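Local coordinates for protein dTDP-4-dehydrorhamnose reductase (Yersinia enterocolitica, PDB 5U9C) that probably catalyses the NADPH-dependent reduction of dTDP-4-dehydro-beta-L-rhamnose to dTDP-beta-L-rhamnose, a step of dTDP-L-rhamnose biosynthesis, at residues A64-V69 against P76-I81; S107-G112 against S133-E138; A154-G159 against I223-I228; I203-N208 against D272-S277; G233-F238 against D282-V287. All coordinates share one frame; numbering follows the deposited sequence. Where two conformers were deposited one is given.

Interaction 1: residues A64-V69 against P76-I81; sequences AAETDV and PARAGI
Glu66 faces Arg78 where a loop runs past a helix start; the backbones come nearest at the CA atoms of Glu66 and Ala79, 6.2 Å apart. Residues 64-69 form an irregular loop after strand 59-62, with Asp68 as N-cap of the next helix; residues 76-81 open helix 76-97. Across this gap the contact is essentially one salt bridge. Arg78 reaches out with CG anti to the backbone N (chi1 -177°) and the chain straight as far as NE, while the Glu66 chain bends at chi2, and the two side chains cross at about a right angle. The guanidinium offers its NE side: Arg78 NE lies 2.9 Å from Glu66 OE2 with a nearly straight N-H (165°), and NH2 reaches the same OE2 at 3.3 Å along a more bent path. OE2 therefore takes two donors from one group and sits in the guanidinium plane, although the carboxylate is turned 48° from that plane and NE meets it from above. The other oxygen works within the loop, Glu66 OE1 accepting from Asp68 N at 3.0 Å on its anti lone pair. Asn83 OD1 holds Glu66 N, and a second subunit packs on Pro76 and Ala77. The arrangement ties a loop leaving a parallel strand to a neighbouring helix start, in a Rossmann-type fold.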
# COMPACT_ATOMS: atom_id res chain seq x y z
N ALA D 64 13.49 17.99 26.31
CA ALA D 64 14.74 17.41 25.79
C ALA D 64 14.48 16.18 24.91
O ALA D 64 13.60 15.36 25.21
CB ALA D 64 15.69 17.05 26.93
N ALA D 65 15.23 16.07 23.83
CA ALA D 65 15.08 14.95 22.90
C ALA D 65 16.20 14.96 21.88
O ALA D 65 16.84 15.98 21.71
CB ALA D 65 13.76 15.08 22.16
N GLU D 66 16.43 13.83 21.23
CA GLU D 66 17.38 13.79 20.12
C GLU D 66 16.51 14.15 18.93
O GLU D 66 15.64 13.37 18.54
CB GLU D 66 18.01 12.42 19.93
CG GLU D 66 18.85 12.34 18.66
CD GLU D 66 19.93 13.41 18.61
OE1 GLU D 66 19.81 14.33 17.77
OE2 GLU D 66 20.83 13.38 19.46
N THR D 67 16.75 15.32 18.34
CA THR D 67 15.91 15.84 17.26
C THR D 67 16.58 15.85 15.88
O THR D 67 15.98 16.30 14.92
CB THR D 67 15.45 17.27 17.60
OG1 THR D 67 16.60 18.09 17.79
CG2 THR D 67 14.62 17.26 18.90
N ASP D 68 17.82 15.37 15.79
CA ASP D 68 18.49 15.24 14.48
C ASP D 68 17.88 13.97 13.85
O ASP D 68 18.27 12.85 14.16
CB ASP D 68 20.01 15.11 14.65
CG ASP D 68 20.74 15.01 13.32
OD1 ASP D 68 20.14 14.54 12.32
OD2 ASP D 68 21.92 15.38 13.30
N VAL D 69 16.89 14.19 12.99
CA VAL D 69 16.14 13.10 12.34
C VAL D 69 17.03 12.09 11.59
O VAL D 69 16.79 10.88 11.64
CB VAL D 69 15.06 13.71 11.39
CG1 VAL D 69 14.27 12.62 10.69
CG2 VAL D 69 14.12 14.62 12.18
N PRO D 76 19.49 4.27 15.32
CA PRO D 76 18.20 4.15 16.03
C PRO D 76 18.36 3.89 17.53
O PRO D 76 17.47 4.25 18.29
CB PRO D 76 17.49 2.99 15.32
CG PRO D 76 18.52 2.32 14.48
CD PRO D 76 19.62 3.31 14.22
N ALA D 77 19.49 3.30 17.95
CA ALA D 77 19.73 3.06 19.39
C ALA D 77 19.71 4.37 20.16
O ALA D 77 19.17 4.45 21.27
CB ALA D 77 21.06 2.35 19.64
N ARG D 78 20.29 5.40 19.56
CA ARG D 78 20.33 6.71 20.19
C ARG D 78 18.93 7.31 20.27
O ARG D 78 18.54 7.86 21.30
CB ARG D 78 21.27 7.63 19.45
CG ARG D 78 21.42 9.00 20.08
CD ARG D 78 22.43 9.80 19.29
NE ARG D 78 22.61 11.15 19.83
CZ ARG D 78 23.60 11.55 20.60
NH1 ARG D 78 24.58 10.71 20.95
NH2 ARG D 78 23.64 12.82 21.00
N ALA D 79 18.18 7.20 19.18
CA ALA D 79 16.79 7.66 19.15
C ALA D 79 15.95 6.99 20.24
O ALA D 79 15.14 7.64 20.94
CB ALA D 79 16.18 7.37 17.78
N GLY D 80 16.12 5.68 20.38
CA GLY D 80 15.38 4.90 21.36
C GLY D 80 15.72 5.28 22.79
O GLY D 80 14.84 5.57 23.59
N ILE D 81 17.00 5.30 23.10
CA ILE D 81 17.44 5.66 24.44
C ILE D 81 17.02 7.07 24.85
O ILE D 81 16.46 7.26 25.93
CB ILE D 81 18.96 5.55 24.55
CG1 ILE D 81 19.38 4.08 24.36
CG2 ILE D 81 19.42 6.08 25.91
CD1 ILE D 81 20.86 3.86 24.18

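Interaction 2: residues S107-G112 against S133-E138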
# COMPACT_ATOMS: atom_id res chain seq x y z
N SER D 107 5.04 16.37 14.72
CA SER D 107 4.24 16.02 13.57
C SER D 107 4.83 14.77 12.88
O SER D 107 4.12 14.11 12.13
CB SER D 107 4.19 17.21 12.59
OG SER D 107 5.49 17.59 12.15
N ASN D 108 6.12 14.46 13.13
CA ASN D 108 6.77 13.27 12.53
C ASN D 108 6.22 11.94 13.00
O ASN D 108 6.68 10.91 12.53
CB ASN D 108 8.29 13.26 12.74
CG ASN D 108 9.05 13.83 11.58
OD1 ASN D 108 9.55 14.95 11.65
ND2 ASN D 108 9.13 13.06 10.48
N VAL D 109 5.26 11.93 13.92
CA VAL D 109 4.60 10.68 14.27
C VAL D 109 3.66 10.31 13.11
O VAL D 109 3.18 9.18 13.03
CB VAL D 109 3.83 10.72 15.61
CG1 VAL D 109 4.78 11.05 16.76
CG2 VAL D 109 2.64 11.69 15.57
N PHE D 110 3.40 11.26 12.22
CA PHE D 110 2.59 11.02 11.04
C PHE D 110 3.45 10.98 9.77
O PHE D 110 4.62 11.41 9.77
CB PHE D 110 1.54 12.12 10.86
CG PHE D 110 0.56 12.22 11.98
CD1 PHE D 110 -0.45 11.27 12.13
CD2 PHE D 110 0.61 13.28 12.87
CE1 PHE D 110 -1.37 11.36 13.15
CE2 PHE D 110 -0.31 13.38 13.90
CZ PHE D 110 -1.30 12.42 14.04
N GLY D 111 2.86 10.48 8.69
CA GLY D 111 3.50 10.50 7.40
C GLY D 111 3.35 9.27 6.55
O GLY D 111 3.26 9.37 5.34
N GLY D 112 3.31 8.10 7.19
CA GLY D 112 3.22 6.85 6.47
C GLY D 112 1.95 6.75 5.66
O GLY D 112 1.93 6.10 4.62
N SER D 133 10.39 6.87 17.60
CA SER D 133 10.88 7.11 18.96
C SER D 133 10.02 8.11 19.72
O SER D 133 9.76 7.94 20.91
CB SER D 133 12.36 7.52 18.96
OG SER D 133 12.57 8.85 18.44
N LYS D 134 9.56 9.15 19.03
CA LYS D 134 8.67 10.14 19.63
C LYS D 134 7.30 9.54 19.96
O LYS D 134 6.72 9.81 21.04
CB LYS D 134 8.50 11.36 18.72
CG LYS D 134 9.76 12.20 18.49
CD LYS D 134 10.38 12.82 19.75
CE LYS D 134 9.44 13.78 20.45
NZ LYS D 134 10.08 14.49 21.58
N LEU D 135 6.79 8.73 19.03
CA LEU D 135 5.47 8.10 19.20
C LEU D 135 5.46 7.12 20.37
O LEU D 135 4.51 7.10 21.13
CB LEU D 135 5.05 7.37 17.94
CG LEU D 135 3.70 6.63 18.02
CD1 LEU D 135 2.58 7.58 18.40
CD2 LEU D 135 3.40 5.95 16.69
N ILE D 136 6.48 6.29 20.49
CA ILE D 136 6.47 5.34 21.60
C ILE D 136 6.69 6.14 22.92
O ILE D 136 6.15 5.78 23.97
CB ILE D 136 7.47 4.17 21.40
CG1 ILE D 136 7.28 3.09 22.48
CG2 ILE D 136 8.90 4.66 21.36
CD1 ILE D 136 5.99 2.32 22.39
N GLY D 137 7.42 7.27 22.84
CA GLY D 137 7.59 8.13 24.02
C GLY D 137 6.21 8.64 24.43
O GLY D 137 5.88 8.67 25.64
N GLU D 138 5.38 9.02 23.45
CA GLU D 138 4.00 9.47 23.76
C GLU D 138 3.22 8.38 24.49
O GLU D 138 2.55 8.67 25.48
CB GLU D 138 3.18 9.84 22.52
CG GLU D 138 3.64 11.04 21.69
CD GLU D 138 2.64 11.39 20.59
OE1 GLU D 138 1.53 10.81 20.57
OE2 GLU D 138 2.95 12.27 19.75
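Val109 turns CG1 toward helix 129-144 because its chi1 of -60° sets that methyl anti to the carbonyl carbon, and Glu138 meets it from the opposite direction with CG likewise anti to its own carbonyl carbon (chi1 -64°) and the chain extended beyond. The helix carries Tyr130 and Lys134, probably the YxxxK pair of the short-chain dehydrogenase family, and the contact joins it to the turn 107-112, just after strand 100-106 of the parallel sheet. A single methyl does nearly all the touching: Val109 CG1 lies 3.9 Å from Leu135 CB and 3.8 Å from Leu135 N, and touches Lys134 CB more loosely at 4.2 Å. The ends of the longer chains are held by other partners. Lys134 leads its amine away to Leu104 O, while Glu138 OE1 forms salt bridges with Arg153 and Arg142, which probably keeps the carboxylate ionised although it is buried. The second methyl of Val109, CG2, rests over one face of the Phe110 ring, offset toward its rim. The remaining carboxylate oxygen, Glu138 OE2, is hydrogen-bonded to Ser105 OG and lies 3.7 Å from Val109 CG1.

Interaction 3: residues A154-G159 against I223-I228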
# COMPACT_ATOMS: atom_id res chain seq x y z
N ALA D 154 4.21 19.61 17.77
CA ALA D 154 4.63 20.79 17.01
C ALA D 154 5.15 20.32 15.65
O ALA D 154 5.59 19.18 15.50
CB ALA D 154 5.74 21.54 17.75
N GLY D 155 5.07 21.20 14.68
CA GLY D 155 5.54 20.92 13.33
C GLY D 155 6.97 21.44 13.19
O GLY D 155 7.82 21.20 14.05
N TRP D 156 7.24 22.15 12.09
CA TRP D 156 8.58 22.73 11.87
C TRP D 156 8.74 23.97 12.77
O TRP D 156 8.14 25.02 12.52
CB TRP D 156 8.76 23.12 10.41
CG TRP D 156 8.69 21.95 9.45
CD1 TRP D 156 9.02 20.65 9.71
CD2 TRP D 156 8.43 22.02 8.05
NE1 TRP D 156 8.90 19.89 8.56
CE2 TRP D 156 8.56 20.72 7.52
CE3 TRP D 156 8.05 23.04 7.19
CZ2 TRP D 156 8.34 20.43 6.18
CZ3 TRP D 156 7.83 22.75 5.85
CH2 TRP D 156 7.97 21.46 5.36
N MSE D 157 9.54 23.81 13.83
CA MSE D 157 9.71 24.87 14.82
C MSE D 157 10.52 26.05 14.32
O MSE D 157 11.57 25.87 13.72
CB MSE D 157 10.35 24.22 16.06
CG MSE D 157 10.32 25.10 17.32
SE MSE D 157 8.57 24.92 18.22
CE MSE D 157 8.98 23.21 19.10
N ILE D 158 10.01 27.26 14.50
CA ILE D 158 10.77 28.46 14.17
C ILE D 158 10.96 29.28 15.47
O ILE D 158 10.00 29.48 16.25
CB ILE D 158 10.14 29.31 13.04
CG1 ILE D 158 8.80 29.89 13.46
CG2 ILE D 158 9.98 28.45 11.78
CD1 ILE D 158 8.16 30.77 12.41
N GLY D 159 12.19 29.68 15.73
CA GLY D 159 12.52 30.45 16.92
C GLY D 159 14.01 30.52 17.17
O GLY D 159 14.77 29.77 16.57
N ILE D 223 2.59 23.78 3.82
CA ILE D 223 3.51 24.43 2.90
C ILE D 223 4.86 23.73 2.80
O ILE D 223 5.18 22.89 3.61
CB ILE D 223 3.75 25.88 3.39
CG1 ILE D 223 4.21 25.83 4.86
CG2 ILE D 223 2.47 26.68 3.24
CD1 ILE D 223 4.37 27.13 5.57
N SER D 224 5.63 24.10 1.80
CA SER D 224 6.97 23.51 1.59
C SER D 224 8.01 24.47 2.10
O SER D 224 7.70 25.66 2.33
CB SER D 224 7.25 23.26 0.10
OG SER D 224 7.34 24.49 -0.62
N ARG D 225 9.25 24.00 2.21
CA ARG D 225 10.36 24.87 2.59
C ARG D 225 10.55 25.93 1.52
O ARG D 225 10.96 27.04 1.83
CB ARG D 225 11.66 24.09 2.74
CG ARG D 225 11.65 23.03 3.83
CD ARG D 225 11.41 23.61 5.20
NE ARG D 225 11.70 22.62 6.24
CZ ARG D 225 11.77 22.89 7.54
NH1 ARG D 225 11.58 24.13 8.00
NH2 ARG D 225 12.05 21.89 8.38
N PHE D 226 10.25 25.58 0.27
CA PHE D 226 10.33 26.53 -0.83
C PHE D 226 9.38 27.70 -0.61
O PHE D 226 9.75 28.86 -0.82
CB PHE D 226 10.05 25.85 -2.18
CG PHE D 226 9.92 26.81 -3.33
CD1 PHE D 226 11.03 27.51 -3.80
CD2 PHE D 226 8.68 27.00 -3.95
CE1 PHE D 226 10.90 28.40 -4.87
CE2 PHE D 226 8.55 27.90 -5.01
CZ PHE D 226 9.66 28.60 -5.48
N ASP D 227 8.15 27.39 -0.19
CA ASP D 227 7.14 28.42 0.11
C ASP D 227 7.65 29.34 1.22
O ASP D 227 7.50 30.57 1.16
CB ASP D 227 5.81 27.81 0.59
CG ASP D 227 5.09 27.03 -0.48
OD1 ASP D 227 5.10 27.44 -1.66
OD2 ASP D 227 4.48 26.00 -0.13
N ILE D 228 8.23 28.73 2.25
CA ILE D 228 8.77 29.49 3.38
C ILE D 228 9.94 30.38 2.93
O ILE D 228 10.02 31.57 3.31
CB ILE D 228 9.20 28.53 4.52
CG1 ILE D 228 7.96 27.82 5.09
CG2 ILE D 228 9.94 29.30 5.61
CD1 ILE D 228 8.29 26.68 6.05
O HOH W 1 12.10 24.97 11.02
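Trp156 and Arg225 lie flat on each other, ring and guanidinium planes only 6° apart. Arg225 CZ sits 3.5 Å from Trp156 CD2, and the charge hangs over the pyrrole part of the indole, 3.7 Å from CZ to the centroid of the five-membered ring: a cation-pi stack. Further back along the same chain, Arg225 CD lies over the six-membered ring of Trp156 in a CH-pi contact. A bend at chi2 (-61°) folds the chain over to the ring. Trp156 belongs to the short strand 156-158 and Arg225 opens helix 225-235, just after the short, weakly bonded strand 223-224; both strands flank strand 190-195 in a small mixed sheet beside the Rossmann-type parallel sheet. Arg225 also touches Phe168, which puts the stack next to a residue seen to bind (R)-malate in a structure of this protein. Ile223 takes part through its backbone, its O lying 3.5 Å from Trp156 CZ3, while Ile228 CD1 closes on the ring edge at Trp156 CE3, 3.8 Å away. The indole N-H is turned to Glu260 OE1, fixing the ring's rotation. At the helix start Ser224 and Asp227 form a capping box: Ser224 OG accepts from Asp227 N at 3.0 Å, and Ser224 N donates back to Asp227 OD2 at 2.9 Å. A water in the guanidinium plane accepts from Arg225 NH1 and donates to Met157 O.

Interaction 4: residues I203-N208 against D272-S277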
# COMPACT_ATOMS: atom_id res chain seq x y z
N ILE D 203 1.96 27.33 26.37
CA ILE D 203 2.42 26.47 27.44
C ILE D 203 2.21 27.13 28.82
O ILE D 203 1.80 26.44 29.76
CB ILE D 203 3.87 26.04 27.22
CG1 ILE D 203 3.92 25.03 26.06
CG2 ILE D 203 4.43 25.41 28.48
CD1 ILE D 203 5.31 24.62 25.65
N ILE D 204 2.48 28.43 28.93
CA ILE D 204 2.28 29.15 30.20
C ILE D 204 0.78 29.07 30.57
O ILE D 204 0.42 28.79 31.72
CB ILE D 204 2.76 30.61 30.10
CG1 ILE D 204 4.28 30.67 29.80
CG2 ILE D 204 2.44 31.40 31.38
CD1 ILE D 204 5.17 30.10 30.90
N TRP D 205 -0.07 29.27 29.58
CA TRP D 205 -1.51 29.18 29.78
C TRP D 205 -1.89 27.75 30.21
O TRP D 205 -2.69 27.57 31.13
CB TRP D 205 -2.27 29.58 28.50
CG TRP D 205 -3.76 29.38 28.54
CD1 TRP D 205 -4.70 30.30 28.89
CD2 TRP D 205 -4.48 28.17 28.23
NE1 TRP D 205 -5.96 29.75 28.82
CE2 TRP D 205 -5.85 28.44 28.43
CE3 TRP D 205 -4.09 26.89 27.83
CZ2 TRP D 205 -6.84 27.48 28.22
CZ3 TRP D 205 -5.08 25.93 27.61
CH2 TRP D 205 -6.44 26.23 27.81
N ALA D 206 -1.28 26.76 29.57
CA ALA D 206 -1.58 25.35 29.83
C ALA D 206 -1.20 24.91 31.23
O ALA D 206 -1.91 24.14 31.86
CB ALA D 206 -0.89 24.46 28.80
N ILE D 207 -0.05 25.38 31.69
CA ILE D 207 0.41 25.09 33.03
C ILE D 207 -0.58 25.65 34.05
O ILE D 207 -0.90 24.97 35.02
CB ILE D 207 1.80 25.69 33.28
CG1 ILE D 207 2.85 25.01 32.41
CG2 ILE D 207 2.20 25.54 34.76
CD1 ILE D 207 4.16 25.78 32.33
N ASN D 208 -1.07 26.87 33.83
CA ASN D 208 -2.02 27.52 34.74
C ASN D 208 -3.36 26.78 34.82
O ASN D 208 -3.96 26.71 35.89
CB ASN D 208 -2.25 28.99 34.33
CG ASN D 208 -3.17 29.74 35.29
OD1 ASN D 208 -4.18 30.31 34.87
ND2 ASN D 208 -2.86 29.72 36.56
N ASP D 272 -9.97 30.82 25.92
CA ASP D 272 -9.04 31.92 26.26
C ASP D 272 -7.55 31.60 26.06
O ASP D 272 -6.70 32.37 26.46
CB ASP D 272 -9.30 32.42 27.69
CG ASP D 272 -8.93 31.39 28.75
OD1 ASP D 272 -8.92 30.17 28.44
OD2 ASP D 272 -8.65 31.80 29.89
N ALA D 273 -7.23 30.47 25.43
CA ALA D 273 -5.83 30.11 25.22
C ALA D 273 -5.23 30.92 24.09
O ALA D 273 -5.92 31.22 23.13
CB ALA D 273 -5.70 28.64 24.90
N PRO D 274 -3.94 31.28 24.20
CA PRO D 274 -3.26 31.96 23.09
C PRO D 274 -3.12 30.96 21.93
O PRO D 274 -2.61 29.85 22.14
CB PRO D 274 -1.89 32.32 23.66
CG PRO D 274 -1.90 31.93 25.09
CD PRO D 274 -3.02 30.98 25.30
N LYS D 275 -3.54 31.35 20.73
CA LYS D 275 -3.55 30.46 19.57
C LYS D 275 -2.64 30.88 18.43
O LYS D 275 -2.27 32.04 18.33
CB LYS D 275 -5.00 30.36 19.06
CG LYS D 275 -5.98 29.90 20.15
CD LYS D 275 -7.42 29.79 19.71
CE LYS D 275 -8.31 29.39 20.87
NZ LYS D 275 -8.38 30.44 21.94
N PRO D 276 -2.27 29.92 17.56
CA PRO D 276 -1.46 30.33 16.41
C PRO D 276 -2.37 31.01 15.40
O PRO D 276 -3.59 30.99 15.55
CB PRO D 276 -0.94 29.01 15.85
CG PRO D 276 -1.59 27.92 16.62
CD PRO D 276 -2.67 28.52 17.45
N SER D 277 -1.78 31.56 14.37
CA SER D 277 -2.55 32.25 13.34
C SER D 277 -2.21 31.64 11.95
O SER D 277 -1.96 30.43 11.85
CB SER D 277 -2.24 33.76 13.45
OG SER D 277 -2.91 34.52 12.48
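Asp272 meets the indole of Trp205 at its nitrogen edge, where helix 196-209 comes up against the irregular stretch leading into helix 279-288. The loop here runs over a helix of the Rossmann-type fold, and Trp205 is the one side chain of 203-208 that engages it: CG anti to the backbone N (chi1 174°) carries the ring outward from the helix to the loop. Asp272 OD1 lies 3.0 Å from Trp205 NE1, but the N-H points off line (139°), so the hydrogen bond is weak, and the carboxylate stands nearly upright to the ring, their planes 78° apart. The same OD1 has a long, weak ion pair with Lys209. Next comes Ala273, whose methyl is pressed on the indole face: Ala273 CB sits 3.5 Å from the centroid of the six-membered ring of Trp205, nearly on its normal, in a CH-pi contact. Phe202 touches both Ala273 and the ring of Trp205, so two aromatics of one helix serve this methyl. Pro274 then lies against the base of the same side chain, its CD 3.6 Å from Trp205 CB. Beyond it the loop bonds to itself. Lys275 turns its amine back, with Leu270 O as a further acceptor, and Lys275 NZ donates to Ala273 O at 2.8 Å, in the carbonyl plane and on a lone pair.

Interaction 5: residues G233-F238 against D282-V287; sequences GDLLNF and DLAKYV
Leu235 and Val287 oppose each other where the end of helix 225-235 meets helix 279-288, and every contact across the gap is apolar. The CA atoms of Leu235 and Ala284, the closest pair, are 7.1 Å apart, near enough for a leucine to fill the interval against an alanine. Leu235 does so with both methyls. CD1 settles over the backbone of the facing helix, 3.8 Å from Ala284 CA, and also lies 4.1 Å from Val287 CB, while CD2 meets Ala284 CB at 4.0 Å. CD1 thus spans Ala284 and Val287, one turn apart, and CD2 adds only the alanine methyl. Leu236 adds one methyl: with CG anti to its carbonyl carbon (chi1 -58°), its CD2 reaches Val287 CG1 at 3.9 Å. On Val287, CG1 meets Leu236, while CB and CG2 face Leu235 CD1; both leucines cross it at a slant.

No hydrogen bond crosses the gap; those at the helix end are within 233-238. Phe238 N donates to Gly233 O at 2.9 Å, and Asn237 N makes a weak bond to Asp234 O; with Asn237 in left-handed backbone geometry this is a Schellman motif. The helix ends at Leu235, and both Leu235 and the following Leu236 reach Val287.

Leu236 also lies on Ile173 and Ile176. What results is packing among helices 225-235, 279-288 and 168-177, beside the small mixed sheet of strands 156-158, 190-195 and 223-224; helix 168-177 carries Phe168 and Lys171, seen to bind (R)-malate in a structure of this protein, the side chain of Phe168 about 10 Å from that of Val287.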
# COMPACT_ATOMS: atom_id res chain seq x y z
N GLY D 233 12.17 35.70 1.67
CA GLY D 233 12.73 36.51 0.59
C GLY D 233 11.96 37.79 0.34
O GLY D 233 12.57 38.87 0.19
N ASP D 234 10.62 37.69 0.28
CA ASP D 234 9.77 38.88 0.09
C ASP D 234 9.89 39.84 1.27
O ASP D 234 9.95 41.04 1.09
CB ASP D 234 8.29 38.52 -0.04
CG ASP D 234 7.95 37.80 -1.33
OD1 ASP D 234 8.76 37.80 -2.29
OD2 ASP D 234 6.83 37.24 -1.38
N LEU D 235 9.92 39.29 2.48
CA LEU D 235 10.03 40.11 3.70
C LEU D 235 11.35 40.86 3.81
O LEU D 235 11.37 41.95 4.35
CB LEU D 235 9.84 39.26 4.95
CG LEU D 235 8.42 38.76 5.14
CD1 LEU D 235 8.39 37.51 6.02
CD2 LEU D 235 7.54 39.87 5.68
N LEU D 236 12.45 40.28 3.31
CA LEU D 236 13.76 40.93 3.40
C LEU D 236 14.21 41.61 2.10
O LEU D 236 15.36 42.01 1.99
CB LEU D 236 14.80 39.92 3.90
CG LEU D 236 14.46 39.30 5.26
CD1 LEU D 236 15.54 38.33 5.69
CD2 LEU D 236 14.28 40.39 6.31
N ASN D 237 13.30 41.75 1.14
CA ASN D 237 13.57 42.40 -0.15
C ASN D 237 14.75 41.76 -0.90
O ASN D 237 15.55 42.46 -1.55
CB ASN D 237 13.80 43.91 0.03
CG ASN D 237 13.74 44.67 -1.28
OD1 ASN D 237 13.24 44.15 -2.28
ND2 ASN D 237 14.24 45.91 -1.29
N PHE D 238 14.84 40.43 -0.81
CA PHE D 238 15.90 39.65 -1.47
C PHE D 238 15.70 39.76 -2.98
O PHE D 238 14.58 39.58 -3.47
CB PHE D 238 15.82 38.19 -1.00
CG PHE D 238 16.84 37.28 -1.61
CD1 PHE D 238 18.21 37.53 -1.43
CD2 PHE D 238 16.46 36.15 -2.32
CE1 PHE D 238 19.16 36.67 -1.97
CE2 PHE D 238 17.41 35.28 -2.85
CZ PHE D 238 18.76 35.54 -2.67
N ASP D 282 2.46 34.54 11.06
CA ASP D 282 3.33 34.08 12.15
C ASP D 282 4.81 34.12 11.74
O ASP D 282 5.68 34.51 12.54
CB ASP D 282 2.91 32.68 12.64
CG ASP D 282 1.51 32.66 13.28
OD1 ASP D 282 1.04 33.73 13.72
OD2 ASP D 282 0.88 31.58 13.33
N LEU D 283 5.10 33.74 10.50
CA LEU D 283 6.46 33.80 9.99
C LEU D 283 6.92 35.26 9.92
O LEU D 283 8.04 35.56 10.31
CB LEU D 283 6.56 33.18 8.60
CG LEU D 283 7.92 33.19 7.90
CD1 LEU D 283 8.92 32.35 8.67
CD2 LEU D 283 7.75 32.62 6.50
N ALA D 284 6.06 36.16 9.42
CA ALA D 284 6.42 37.60 9.31
C ALA D 284 6.84 38.18 10.67
O ALA D 284 7.87 38.84 10.77
CB ALA D 284 5.29 38.42 8.70
N LYS D 285 6.07 37.90 11.72
CA LYS D 285 6.41 38.37 13.08
C LYS D 285 7.79 37.88 13.53
O LYS D 285 8.57 38.62 14.11
CB LYS D 285 5.37 37.92 14.10
CG LYS D 285 3.99 38.55 13.94
CD LYS D 285 3.07 38.21 15.11
CE LYS D 285 3.58 38.79 16.43
NZ LYS D 285 2.73 38.43 17.59
N TYR D 286 8.08 36.62 13.24
CA TYR D 286 9.36 36.03 13.63
C TYR D 286 10.52 36.64 12.82
O TYR D 286 11.56 36.99 13.38
CB TYR D 286 9.34 34.51 13.50
CG TYR D 286 10.68 33.90 13.82
CD1 TYR D 286 11.23 34.07 15.09
CD2 TYR D 286 11.40 33.15 12.88
CE1 TYR D 286 12.47 33.55 15.41
CE2 TYR D 286 12.63 32.60 13.21
CZ TYR D 286 13.16 32.80 14.47
OH TYR D 286 14.36 32.27 14.84
N VAL D 287 10.34 36.77 11.51
CA VAL D 287 11.38 37.33 10.65
C VAL D 287 11.65 38.79 11.04
O VAL D 287 12.79 39.23 10.97
CB VAL D 287 11.01 37.23 9.15
CG1 VAL D 287 12.00 37.99 8.28
CG2 VAL D 287 10.94 35.76 8.74

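The first two interactions lie side by side, centres 12 Å apart, and touch where helix 76-97 meets helix 129-144, by the parallel sheet and a second subunit. Interaction 2 meets interaction 3 just past the end of strand 100-106, where Ser107 N bonds to Ala154 O of strand 149-154. Interactions 3 and 5 share helix 225-235 and lie round the small mixed sheet and the helix that carries malate-site residues. Interaction 4 joins interaction 5 through Ser277 N and Asp282 OD2. Along the chain, interactions 1, 2 and 3 follow in series, whereas the segments of interaction 4 alternate with those of 3 and of 5, so the two parts of the fold are interlaced.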